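Local coordinates for retinol dehydratase (Spodoptera frugiperda, PDB 1FMJ), which probably dehydrates retinol to anhydroretinol, using a sulfotransferase-type fold that holds retinol beside adenosine 3',5'-diphosphate, at residues Asp52-Arg62 with Arg144-Ala152; Leu82-Leu90 with Ile259-Leu270. All blocks are in the same frame, centred on the assembly; numbering follows the deposited sequence.

Contact 1 (Asp52-Arg62 with Arg144-Ala152); sequences DAANIYNMPLR and RPGSSLLAA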
loop_
_atom_site.group_PDB
_atom_site.type_symbol
_atom_site.label_atom_id
_atom_site.label_comp_id
_atom_site.label_asym_id
_atom_site.label_seq_id
_atom_site.Cartn_x
_atom_site.Cartn_y
_atom_site.Cartn_z
ATOM N N ASP A 52 -7.509 -15.645 -6.245
ATOM C CA ASP A 52 -7.128 -15.883 -4.851
ATOM C C ASP A 52 -8.015 -15.150 -3.837
ATOM O O ASP A 52 -7.763 -15.206 -2.631
ATOM C CB ASP A 52 -5.658 -15.475 -4.675
ATOM C CG ASP A 52 -5.037 -16.007 -3.391
ATOM O OD1 ASP A 52 -5.263 -17.182 -3.054
ATOM O OD2 ASP A 52 -4.294 -15.255 -2.728
ATOM N N ALA A 53 -9.060 -14.479 -4.315
ATOM C CA ALA A 53 -9.950 -13.720 -3.427
ATOM C C ALA A 53 -10.619 -14.546 -2.326
ATOM O O ALA A 53 -10.625 -14.149 -1.161
ATOM C CB ALA A 53 -11.012 -12.993 -4.250
ATOM N N ALA A 54 -11.183 -15.692 -2.692
ATOM C CA ALA A 54 -11.844 -16.560 -1.716
ATOM C C ALA A 54 -10.846 -17.107 -0.690
ATOM O O ALA A 54 -11.129 -17.140 0.511
ATOM C CB ALA A 54 -12.531 -17.699 -2.432
ATOM N N ASN A 55 -9.681 -17.533 -1.171
ATOM C CA ASN A 55 -8.640 -18.062 -0.295
ATOM C C ASN A 55 -8.207 -17.018 0.725
ATOM O O ASN A 55 -8.002 -17.329 1.899
ATOM C CB ASN A 55 -7.422 -18.490 -1.111
ATOM C CG ASN A 55 -7.620 -19.823 -1.796
ATOM O OD1 ASN A 55 -6.759 -20.273 -2.541
ATOM N ND2 ASN A 55 -8.754 -20.459 -1.547
ATOM N N ILE A 56 -8.071 -15.775 0.274
ATOM C CA ILE A 56 -7.662 -14.700 1.166
ATOM C C ILE A 56 -8.778 -14.376 2.156
ATOM O O ILE A 56 -8.523 -13.966 3.280
ATOM C CB ILE A 56 -7.268 -13.442 0.363
ATOM C CG1 ILE A 56 -5.925 -13.688 -0.336
ATOM C CG2 ILE A 56 -7.168 -12.236 1.281
ATOM C CD1 ILE A 56 -5.586 -12.673 -1.419
ATOM N N TYR A 57 -10.017 -14.582 1.733
ATOM C CA TYR A 57 -11.167 -14.321 2.585
ATOM C C TYR A 57 -11.204 -15.384 3.681
ATOM O O TYR A 57 -11.702 -15.151 4.782
ATOM C CB TYR A 57 -12.447 -14.391 1.750
ATOM C CG TYR A 57 -13.668 -13.812 2.424
ATOM C CD1 TYR A 57 -13.748 -12.449 2.717
ATOM C CD2 TYR A 57 -14.748 -14.627 2.772
ATOM C CE1 TYR A 57 -14.873 -11.911 3.341
ATOM C CE2 TYR A 57 -15.875 -14.100 3.398
ATOM C CZ TYR A 57 -15.932 -12.743 3.677
ATOM O OH TYR A 57 -17.044 -12.222 4.296
ATOM N N ASN A 58 -10.653 -16.550 3.374
ATOM C CA ASN A 58 -10.641 -17.655 4.321
ATOM C C ASN A 58 -9.252 -18.004 4.844
ATOM O O ASN A 58 -9.080 -19.039 5.473
ATOM C CB ASN A 58 -11.254 -18.892 3.659
ATOM C CG ASN A 58 -12.740 -18.741 3.414
ATOM O OD1 ASN A 58 -13.548 -18.875 4.339
ATOM N ND2 ASN A 58 -13.112 -18.436 2.169
ATOM N N MET A 59 -8.262 -17.150 4.594
ATOM C CA MET A 59 -6.908 -17.450 5.045
ATOM C C MET A 59 -6.778 -17.766 6.534
ATOM O O MET A 59 -7.239 -17.020 7.399
ATOM C CB MET A 59 -5.939 -16.321 4.662
ATOM C CG MET A 59 -6.287 -14.936 5.196
ATOM S SD MET A 59 -5.042 -13.671 4.725
ATOM C CE MET A 59 -5.513 -12.309 5.796
ATOM N N PRO A 60 -6.169 -18.911 6.855
ATOM C CA PRO A 60 -6.009 -19.256 8.268
ATOM C C PRO A 60 -5.092 -18.232 8.927
ATOM O O PRO A 60 -4.045 -17.877 8.371
ATOM C CB PRO A 60 -5.383 -20.646 8.216
ATOM C CG PRO A 60 -5.961 -21.210 6.957
ATOM C CD PRO A 60 -5.828 -20.053 5.995
ATOM N N LEU A 61 -5.489 -17.752 10.099
ATOM C CA LEU A 61 -4.697 -16.764 10.816
ATOM C C LEU A 61 -4.139 -17.303 12.128
ATOM O O LEU A 61 -4.679 -18.249 12.707
ATOM C CB LEU A 61 -5.536 -15.509 11.069
ATOM C CG LEU A 61 -6.031 -14.836 9.777
ATOM C CD1 LEU A 61 -6.853 -13.617 10.127
ATOM C CD2 LEU A 61 -4.843 -14.435 8.901
ATOM N N ARG A 62 -3.056 -16.678 12.584
ATOM C CA ARG A 62 -2.366 -17.072 13.800
ATOM C C ARG A 62 -2.265 -15.906 14.774
ATOM O O ARG A 62 -2.135 -14.757 14.357
ATOM C CB ARG A 62 -0.969 -17.560 13.437
ATOM C CG ARG A 62 -0.977 -18.534 12.264
ATOM C CD ARG A 62 0.431 -18.916 11.839
ATOM N NE ARG A 62 0.423 -19.875 10.739
ATOM C CZ ARG A 62 1.497 -20.209 10.031
ATOM N NH1 ARG A 62 2.671 -19.666 10.303
ATOM N NH2 ARG A 62 1.394 -21.081 9.039
ATOM N N ARG A 144 2.685 -16.166 -7.673
ATOM C CA ARG A 144 2.218 -16.929 -6.525
ATOM C C ARG A 144 1.158 -16.174 -5.722
ATOM O O ARG A 144 1.406 -15.074 -5.229
ATOM C CB ARG A 144 3.399 -17.244 -5.621
ATOM C CG ARG A 144 4.554 -17.895 -6.353
ATOM C CD ARG A 144 5.787 -17.903 -5.482
ATOM N NE ARG A 144 5.572 -18.656 -4.254
ATOM C CZ ARG A 144 6.403 -18.634 -3.219
ATOM N NH1 ARG A 144 7.502 -17.892 -3.272
ATOM N NH2 ARG A 144 6.139 -19.357 -2.134
ATOM N N PRO A 145 -0.042 -16.754 -5.581
ATOM C CA PRO A 145 -1.094 -16.076 -4.815
ATOM C C PRO A 145 -0.590 -15.681 -3.423
ATOM O O PRO A 145 0.227 -16.384 -2.823
ATOM C CB PRO A 145 -2.200 -17.120 -4.758
ATOM C CG PRO A 145 -2.035 -17.833 -6.088
ATOM C CD PRO A 145 -0.537 -18.010 -6.168
ATOM N N GLY A 146 -1.074 -14.552 -2.916
ATOM C CA GLY A 146 -0.648 -14.094 -1.607
ATOM C C GLY A 146 -0.919 -15.089 -0.494
ATOM O O GLY A 146 -0.088 -15.271 0.404
ATOM N N SER A 147 -2.078 -15.743 -0.553
ATOM C CA SER A 147 -2.449 -16.705 0.472
ATOM C C SER A 147 -1.469 -17.869 0.571
ATOM O O SER A 147 -1.172 -18.339 1.668
ATOM C CB SER A 147 -3.863 -17.235 0.219
ATOM O OG SER A 147 -3.938 -17.920 -1.013
ATOM N N SER A 148 -0.962 -18.340 -0.562
ATOM C CA SER A 148 -0.018 -19.450 -0.518
ATOM C C SER A 148 1.294 -19.016 0.121
ATOM O O SER A 148 1.967 -19.815 0.768
ATOM C CB SER A 148 0.228 -20.020 -1.921
ATOM O OG SER A 148 0.766 -19.054 -2.804
ATOM N N LEU A 149 1.655 -17.744 -0.044
ATOM C CA LEU A 149 2.895 -17.240 0.544
ATOM C C LEU A 149 2.789 -17.297 2.068
ATOM O O LEU A 149 3.680 -17.805 2.737
ATOM C CB LEU A 149 3.167 -15.799 0.099
ATOM C CG LEU A 149 3.412 -15.492 -1.385
ATOM C CD1 LEU A 149 3.423 -13.982 -1.577
ATOM C CD2 LEU A 149 4.725 -16.094 -1.852
ATOM N N LEU A 150 1.693 -16.781 2.613
ATOM C CA LEU A 150 1.484 -16.795 4.060
ATOM C C LEU A 150 1.440 -18.224 4.590
ATOM O O LEU A 150 2.137 -18.563 5.544
ATOM C CB LEU A 150 0.161 -16.110 4.428
ATOM C CG LEU A 150 -0.047 -14.618 4.172
ATOM C CD1 LEU A 150 -1.395 -14.206 4.761
ATOM C CD2 LEU A 150 1.068 -13.811 4.818
ATOM N N ALA A 151 0.602 -19.052 3.970
ATOM C CA ALA A 151 0.430 -20.444 4.383
ATOM C C ALA A 151 1.745 -21.213 4.427
ATOM O O ALA A 151 1.910 -22.130 5.228
ATOM C CB ALA A 151 -0.548 -21.148 3.438
ATOM N N ALA A 152 2.677 -20.828 3.563
ATOM C CA ALA A 152 3.971 -21.484 3.483
ATOM C C ALA A 152 4.906 -21.141 4.652
ATOM O O ALA A 152 5.796 -21.923 4.991
ATOM C CB ALA A 152 4.634 -21.141 2.151
#

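Contact 2 (Leu82-Leu90 with Ile259-Leu270); sequences LVWLIENDL and IARIADFLGKKL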
loop_
_atom_site.group_PDB
_atom_site.type_symbol
_atom_site.label_atom_id
_atom_site.label_comp_id
_atom_site.label_asym_id
_atom_site.label_seq_id
_atom_site.Cartn_x
_atom_site.Cartn_y
_atom_site.Cartn_z
ATOM N N LEU A 82 9.210 0.199 11.728
ATOM C CA LEU A 82 9.011 0.419 13.154
ATOM C C LEU A 82 8.510 -0.863 13.808
ATOM O O LEU A 82 9.076 -1.335 14.795
ATOM C CB LEU A 82 7.984 1.531 13.389
ATOM C CG LEU A 82 8.384 2.947 12.989
ATOM C CD1 LEU A 82 7.196 3.895 13.189
ATOM C CD2 LEU A 82 9.574 3.387 13.818
ATOM N N VAL A 83 7.440 -1.417 13.240
ATOM C CA VAL A 83 6.827 -2.638 13.746
ATOM C C VAL A 83 7.786 -3.828 13.781
ATOM O O VAL A 83 7.746 -4.632 14.708
ATOM C CB VAL A 83 5.585 -3.024 12.892
ATOM C CG1 VAL A 83 5.102 -4.423 13.252
ATOM C CG2 VAL A 83 4.464 -2.017 13.112
ATOM N N TRP A 84 8.649 -3.953 12.779
ATOM C CA TRP A 84 9.563 -5.083 12.757
ATOM C C TRP A 84 10.628 -4.943 13.823
ATOM O O TRP A 84 10.926 -5.893 14.534
ATOM C CB TRP A 84 10.240 -5.229 11.393
ATOM C CG TRP A 84 10.759 -6.621 11.140
ATOM C CD1 TRP A 84 10.065 -7.673 10.607
ATOM C CD2 TRP A 84 12.071 -7.116 11.437
ATOM N NE1 TRP A 84 10.864 -8.790 10.553
ATOM C CE2 TRP A 84 12.100 -8.478 11.052
ATOM C CE3 TRP A 84 13.225 -6.544 11.989
ATOM C CZ2 TRP A 84 13.242 -9.277 11.199
ATOM C CZ3 TRP A 84 14.363 -7.342 12.136
ATOM C CH2 TRP A 84 14.359 -8.693 11.741
ATOM N N LEU A 85 11.209 -3.759 13.929
ATOM C CA LEU A 85 12.254 -3.534 14.920
ATOM C C LEU A 85 11.730 -3.702 16.337
ATOM O O LEU A 85 12.399 -4.296 17.183
ATOM C CB LEU A 85 12.860 -2.137 14.743
ATOM C CG LEU A 85 13.793 -2.029 13.534
ATOM C CD1 LEU A 85 14.148 -0.576 13.235
ATOM C CD2 LEU A 85 15.046 -2.856 13.815
ATOM N N ILE A 86 10.528 -3.188 16.585
ATOM C CA ILE A 86 9.916 -3.273 17.904
ATOM C C ILE A 86 9.581 -4.711 18.300
ATOM O O ILE A 86 9.735 -5.089 19.458
ATOM C CB ILE A 86 8.643 -2.405 17.971
ATOM C CG1 ILE A 86 9.027 -0.936 17.751
ATOM C CG2 ILE A 86 7.946 -2.597 19.320
ATOM C CD1 ILE A 86 7.865 0.041 17.803
ATOM N N GLU A 87 9.121 -5.507 17.339
ATOM C CA GLU A 87 8.793 -6.902 17.606
ATOM C C GLU A 87 10.071 -7.728 17.696
ATOM O O GLU A 87 10.060 -8.826 18.242
ATOM C CB GLU A 87 7.899 -7.477 16.495
ATOM C CG GLU A 87 6.530 -6.828 16.355
ATOM C CD GLU A 87 5.609 -7.138 17.519
ATOM O OE1 GLU A 87 6.078 -7.103 18.674
ATOM O OE2 GLU A 87 4.409 -7.399 17.287
ATOM N N ASN A 88 11.176 -7.203 17.170
ATOM C CA ASN A 88 12.437 -7.944 17.197
ATOM C C ASN A 88 13.571 -7.375 18.053
ATOM O O ASN A 88 14.739 -7.439 17.669
ATOM C CB ASN A 88 12.930 -8.176 15.766
ATOM C CG ASN A 88 12.214 -9.334 15.087
ATOM O OD1 ASN A 88 12.465 -10.503 15.402
ATOM N ND2 ASN A 88 11.307 -9.018 14.165
ATOM N N ASP A 89 13.221 -6.814 19.208
ATOM C CA ASP A 89 14.215 -6.281 20.139
ATOM C C ASP A 89 15.163 -5.250 19.544
ATOM O O ASP A 89 16.358 -5.253 19.845
ATOM C CB ASP A 89 15.045 -7.429 20.710
ATOM C CG ASP A 89 14.190 -8.499 21.348
ATOM O OD1 ASP A 89 13.422 -8.167 22.271
ATOM O OD2 ASP A 89 14.285 -9.672 20.927
ATOM N N LEU A 90 14.631 -4.365 18.709
ATOM C CA LEU A 90 15.446 -3.335 18.081
ATOM C C LEU A 90 16.769 -3.874 17.553
ATOM O O LEU A 90 17.827 -3.284 17.775
ATOM C CB LEU A 90 15.710 -2.185 19.059
ATOM C CG LEU A 90 14.487 -1.345 19.427
ATOM C CD1 LEU A 90 13.743 -2.016 20.571
ATOM C CD2 LEU A 90 14.924 0.050 19.831
ATOM N N ILE A 259 5.841 6.285 17.960
ATOM C CA ILE A 259 6.616 5.081 18.240
ATOM C C ILE A 259 6.157 4.453 19.554
ATOM O O ILE A 259 6.107 3.227 19.682
ATOM C CB ILE A 259 8.128 5.388 18.320
ATOM C CG1 ILE A 259 8.656 5.766 16.930
ATOM C CG2 ILE A 259 8.876 4.178 18.859
ATOM C CD1 ILE A 259 10.132 6.136 16.898
ATOM N N ALA A 260 5.815 5.306 20.517
ATOM C CA ALA A 260 5.354 4.856 21.823
ATOM C C ALA A 260 3.987 4.200 21.692
ATOM O O ALA A 260 3.727 3.149 22.282
ATOM C CB ALA A 260 5.285 6.039 22.796
ATOM N N ARG A 261 3.106 4.825 20.923
ATOM C CA ARG A 261 1.786 4.261 20.729
ATOM C C ARG A 261 1.911 2.863 20.126
ATOM O O ARG A 261 1.241 1.932 20.561
ATOM C CB ARG A 261 0.942 5.153 19.813
ATOM C CG ARG A 261 0.576 6.505 20.408
ATOM C CD ARG A 261 -0.440 7.220 19.531
ATOM N NE ARG A 261 -1.737 6.554 19.552
ATOM C CZ ARG A 261 -2.766 6.897 18.782
ATOM N NH1 ARG A 261 -2.649 7.901 17.923
ATOM N NH2 ARG A 261 -3.914 6.243 18.875
ATOM N N ILE A 262 2.780 2.714 19.131
ATOM C CA ILE A 262 2.960 1.416 18.493
ATOM C C ILE A 262 3.570 0.387 19.450
ATOM O O ILE A 262 3.237 -0.798 19.391
ATOM C CB ILE A 262 3.835 1.535 17.226
ATOM C CG1 ILE A 262 3.118 2.404 16.187
ATOM C CG2 ILE A 262 4.120 0.143 16.651
ATOM C CD1 ILE A 262 3.982 2.791 15.011
ATOM N N ALA A 263 4.452 0.838 20.340
ATOM C CA ALA A 263 5.075 -0.069 21.298
ATOM C C ALA A 263 4.027 -0.606 22.270
ATOM O O ALA A 263 3.938 -1.810 22.486
ATOM C CB ALA A 263 6.191 0.645 22.061
ATOM N N ASP A 264 3.228 0.289 22.847
ATOM C CA ASP A 264 2.189 -0.123 23.786
ATOM C C ASP A 264 1.235 -1.101 23.120
ATOM O O ASP A 264 0.912 -2.148 23.680
ATOM C CB ASP A 264 1.392 1.084 24.288
ATOM C CG ASP A 264 2.255 2.101 24.990
ATOM O OD1 ASP A 264 3.164 1.692 25.742
ATOM O OD2 ASP A 264 2.017 3.311 24.798
ATOM N N PHE A 265 0.783 -0.746 21.922
ATOM C CA PHE A 265 -0.133 -1.585 21.158
ATOM C C PHE A 265 0.453 -2.990 20.969
ATOM O O PHE A 265 -0.274 -3.979 21.022
ATOM C CB PHE A 265 -0.411 -0.934 19.792
ATOM C CG PHE A 265 -1.291 -1.754 18.889
ATOM C CD1 PHE A 265 -2.629 -1.977 19.204
ATOM C CD2 PHE A 265 -0.781 -2.301 17.719
ATOM C CE1 PHE A 265 -3.443 -2.733 18.364
ATOM C CE2 PHE A 265 -1.586 -3.058 16.874
ATOM C CZ PHE A 265 -2.922 -3.274 17.197
ATOM N N LEU A 266 1.766 -3.072 20.770
ATOM C CA LEU A 266 2.422 -4.360 20.570
ATOM C C LEU A 266 2.851 -5.027 21.871
ATOM O O LEU A 266 3.486 -6.087 21.855
ATOM C CB LEU A 266 3.640 -4.201 19.654
ATOM C CG LEU A 266 3.308 -3.832 18.205
ATOM C CD1 LEU A 266 4.580 -3.671 17.405
ATOM C CD2 LEU A 266 2.425 -4.913 17.598
ATOM N N GLY A 267 2.499 -4.405 22.994
ATOM C CA GLY A 267 2.860 -4.955 24.286
ATOM C C GLY A 267 4.362 -4.959 24.508
ATOM O O GLY A 267 4.897 -5.855 25.162
ATOM N N LYS A 268 5.044 -3.954 23.967
ATOM C CA LYS A 268 6.493 -3.851 24.104
ATOM C C LYS A 268 6.890 -2.526 24.758
ATOM O O LYS A 268 6.376 -1.470 24.391
ATOM C CB LYS A 268 7.154 -3.952 22.725
ATOM C CG LYS A 268 6.785 -5.204 21.931
ATOM C CD LYS A 268 7.379 -6.465 22.548
ATOM C CE LYS A 268 7.072 -7.690 21.702
ATOM N NZ LYS A 268 5.603 -7.871 21.495
ATOM N N LYS A 269 7.797 -2.580 25.726
ATOM C CA LYS A 269 8.243 -1.363 26.392
ATOM C C LYS A 269 9.587 -0.901 25.850
ATOM O O LYS A 269 10.493 -1.704 25.617
ATOM C CB LYS A 269 8.323 -1.570 27.910
ATOM C CG LYS A 269 6.963 -1.528 28.611
ATOM C CD LYS A 269 6.284 -0.167 28.429
ATOM C CE LYS A 269 4.865 -0.158 29.008
ATOM N NZ LYS A 269 4.208 1.176 28.876
ATOM N N LEU A 270 9.701 0.407 25.648
ATOM C CA LEU A 270 10.917 1.010 25.117
ATOM C C LEU A 270 11.387 2.140 26.019
ATOM O O LEU A 270 10.576 2.860 26.592
ATOM C CB LEU A 270 10.652 1.582 23.725
ATOM C CG LEU A 270 10.023 0.673 22.672
ATOM C CD1 LEU A 270 9.710 1.488 21.425
ATOM C CD2 LEU A 270 10.969 -0.469 22.349
HETATM O O HOH W 1 3.103 -8.231 19.829
#

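Contact 1 (Asp52-Arg62 with Arg144-Ala152)
With chi1 at -165°, D52 swings its CG away from its own backbone N and holds the carboxylate against the start of helix 146-152, where S147 keeps OG between its backbone N and carbonyl carbon (chi1 62°), a torsion that turns OG towards the D52 carboxylate. The two residues join by a two-pronged grip: S147 OG gives a short hydrogen bond of 2.5 Å to D52 OD1, while S147 N reaches D52 OD2 at 3.1 Å, nearly straight at 171°. Each oxygen offers its syn lone pair, which fixes the rotation of the carboxylate. D52 stands at the N-cap of helix 53-57 yet makes no capping bond there; its negative charge probably gains instead from the N-terminal end of the partner helix. In this P-loop-type sulfotransferase fold, the contact ties the segment leading into strand 66-70 of the parallel sheet to the helix preceding strand 160-163. P145 CB presses on the carboxylate carbon, 3.3 Å from D52 CG. Farther along, the extended M59 chain lays SD 3.7 Å from L150 CD1; M59 also rests on F67, and L150 on I104. R62 donates through NH2 to V153 O, while R159 bridges the segments, donating to L150 O and P60 O.

Contact 2 (Leu82-Leu90 with Ile259-Leu270)
E87 and K268 form the salt bridge between these segments, with K268 NZ 3.0 Å from E87 OE1 on its syn lone pair. It rests on a Schellman motif: G267, with positive phi, ends helix 255-265, K268 N bonds back to A263 O at 2.8 Å, and the chain turns so that K268 and L270 face helix 76-87, which follows the P-loop-like phosphosulfate-binding loop of the sulfotransferase fold. The same ammonium group also bonds to L266 O at 2.8 Å, so the lysine spans the end of one helix and the carboxylate of the other. A water adds a second link, donating to both E87 OE2 and L266 O. The bend of E87 at chi2 (-69°) folds its carboxylate over the L266 side chain, which lies across it at about a right angle. The two helix segments cross at -52° with their axes 10.4 Å apart. Between them I86 sends out two branches. CD1 meets I262 CG2 at 3.9 Å, whereas CG2 rests 3.7 Å from K268 CB and also touches L266 CD1. One turn earlier L82 divides its methyls, CD1 going to I262 and CD2 to I259, both partners lying across it. I262 continues onto L244 and L246, and L270 onto helix 272-281, so the interface joins helices 76-87 and 255-265 to strand 243-247, an outermost strand of the parallel sheet, and to helix 272-281. Past the C-terminal end of helix 76-87, L90 CD1 packs obliquely against L270 CD2 at 3.6 Å.

Contacts 1 and 2 lie with their centres 26 Å apart and their nearest atoms about 10 Å apart, without touching. Their segments alternate along the chain: strand 66-70 follows 52-62 and leads towards helix 76-87, which carries 82-90. The neighbouring residues R159 and F160 connect the two regions indirectly, for R159 bonds to L150 O of contact 1 and F160 touches V83 and E87 of contact 2. Neither contact lines a ligand pocket. The P145 side chain is about 13 Å from the bound retinol, and the L82 side chain about 8 Å from adenosine 3',5'-diphosphate. A mercury ion of the derivative sits about 7 Å from the I259 side chain.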